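Local atomic coordinates of uncharacterized protein DUF1185 (Bordetella bronchiseptica RB50, PDB entry 3BYQ), a protein that is of unknown function but, as a DUF1185 family member with a variant of the Bacillus chorismate mutase fold, may take part in amino-acid metabolism. Residues E67-L72 and S108-P113. Sequence-based numbering, arbitrary orientation.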
# COMPACT_ATOMS: atom_id res chain seq x y z
N GLU B 67 6.58 -12.66 -27.06
CA GLU B 67 6.23 -13.56 -25.97
C GLU B 67 4.73 -13.60 -25.75
O GLU B 67 4.14 -14.65 -25.49
CB GLU B 67 6.91 -13.13 -24.68
CG GLU B 67 6.60 -14.03 -23.54
CD GLU B 67 7.30 -13.62 -22.24
OE1 GLU B 67 7.54 -12.40 -22.02
OE2 GLU B 67 7.59 -14.54 -21.44
N LEU B 68 4.11 -12.43 -25.84
CA LEU B 68 2.66 -12.31 -25.62
C LEU B 68 1.88 -13.03 -26.72
O LEU B 68 0.94 -13.77 -26.44
CB LEU B 68 2.25 -10.86 -25.49
CG LEU B 68 2.56 -10.14 -24.17
CD1 LEU B 68 2.34 -8.60 -24.27
CD2 LEU B 68 1.74 -10.77 -23.03
N VAL B 69 2.31 -12.86 -27.96
CA VAL B 69 1.63 -13.56 -29.07
C VAL B 69 1.80 -15.06 -28.92
O VAL B 69 0.84 -15.82 -29.09
CB VAL B 69 2.10 -13.07 -30.46
CG1 VAL B 69 1.67 -14.04 -31.56
CG2 VAL B 69 1.52 -11.70 -30.70
N ASP B 70 3.00 -15.48 -28.56
CA ASP B 70 3.25 -16.91 -28.36
C ASP B 70 2.40 -17.47 -27.21
O ASP B 70 2.02 -18.64 -27.20
CB ASP B 70 4.72 -17.20 -28.08
CG ASP B 70 5.63 -16.95 -29.31
OD1 ASP B 70 5.10 -16.72 -30.43
OD2 ASP B 70 6.88 -16.98 -29.14
N THR B 71 2.09 -16.63 -26.24
CA THR B 71 1.32 -17.03 -25.05
C THR B 71 -0.16 -17.11 -25.32
O THR B 71 -0.81 -18.09 -24.97
CB THR B 71 1.59 -16.04 -23.87
OG1 THR B 71 3.00 -16.04 -23.57
CG2 THR B 71 0.76 -16.36 -22.62
N LEU B 72 -0.71 -16.08 -25.96
CA LEU B 72 -2.14 -16.00 -26.19
C LEU B 72 -2.62 -16.58 -27.51
O LEU B 72 -3.80 -16.92 -27.64
CB LEU B 72 -2.62 -14.57 -26.08
CG LEU B 72 -2.56 -13.90 -24.71
CD1 LEU B 72 -3.07 -12.43 -24.78
CD2 LEU B 72 -3.37 -14.68 -23.66
N SER B 108 4.17 -3.73 -34.94
CA SER B 108 4.83 -4.46 -36.04
C SER B 108 4.70 -5.98 -35.90
O SER B 108 4.46 -6.68 -36.88
CB SER B 108 6.30 -4.04 -36.15
OG SER B 108 6.36 -2.67 -36.55
N VAL B 109 4.82 -6.48 -34.68
CA VAL B 109 4.64 -7.91 -34.39
C VAL B 109 3.24 -8.37 -34.76
O VAL B 109 3.05 -9.46 -35.28
CB VAL B 109 4.96 -8.24 -32.91
CG1 VAL B 109 4.37 -9.59 -32.46
CG2 VAL B 109 6.48 -8.12 -32.70
N LEU B 110 2.28 -7.49 -34.56
CA LEU B 110 0.87 -7.78 -34.83
C LEU B 110 0.37 -7.48 -36.25
O LEU B 110 -0.83 -7.50 -36.48
CB LEU B 110 -0.00 -7.04 -33.82
CG LEU B 110 0.09 -7.47 -32.36
CD1 LEU B 110 -0.74 -6.60 -31.39
CD2 LEU B 110 -0.35 -8.93 -32.26
N GLY B 111 1.25 -7.16 -37.19
CA GLY B 111 0.80 -6.87 -38.58
C GLY B 111 0.22 -5.47 -38.78
O GLY B 111 -0.61 -5.24 -39.66
N GLU B 112 0.67 -4.56 -37.94
CA GLU B 112 0.29 -3.12 -38.02
C GLU B 112 -1.22 -2.83 -37.84
O GLU B 112 -1.84 -2.16 -38.69
CB GLU B 112 0.81 -2.45 -39.31
CG GLU B 112 2.30 -2.66 -39.58
CD GLU B 112 3.21 -2.01 -38.57
OE1 GLU B 112 2.71 -1.23 -37.72
OE2 GLU B 112 4.43 -2.27 -38.64
N PRO B 113 -1.82 -3.32 -36.74
CA PRO B 113 -3.17 -2.85 -36.43
C PRO B 113 -3.15 -1.33 -36.31
O PRO B 113 -2.10 -0.74 -36.01
CB PRO B 113 -3.51 -3.53 -35.12
CG PRO B 113 -2.15 -3.93 -34.51
CD PRO B 113 -1.25 -4.16 -35.66
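One methyl group does all the touching on its side: CG2 of V69 meets CD2 of L110 at 3.7 Å and CG1 of V109 at 4.0 Å, V109 being the last residue of helix 98-109 and L110 the one just beyond it. V69 is modelled in two conformers, so the contact is tentative and belongs to the one described, with CG1 anti to the backbone N (chi1 165°) and CG2 beside that N, on the flank facing L110 and V109. The meeting is purely apolar and small, burying 86 Å² in all, and the side chain of V69 runs past those of V109 and L110, which point the opposing way. The CB of L110 leaves the backbone neither toward nor away from helix 51-72, but CD2 brings the end in; the CB of V109 points toward that helix.

Behind V69, helix 51-72 lies on the sheet: L68 packs on A32 and L166, while M168 of strand 161-169 touches L68, V69 and L72. Near the helix end the hydroxyl of T71 folds back on its own turn, OG1 reaching E67 O at 2.6 Å from the face of the carbonyl plane opposite T71 N, which bonds to the same oxygen.

On the other side the chain turns away just after L110. G111, with positive phi (79°), is the C-prime residue, its N bonded to S108 O and E112 N to R107 O. The C-terminal end of helix 98-109 thus meets the last turns of the sheet-packed helix 51-72, and closes in a Schellman motif.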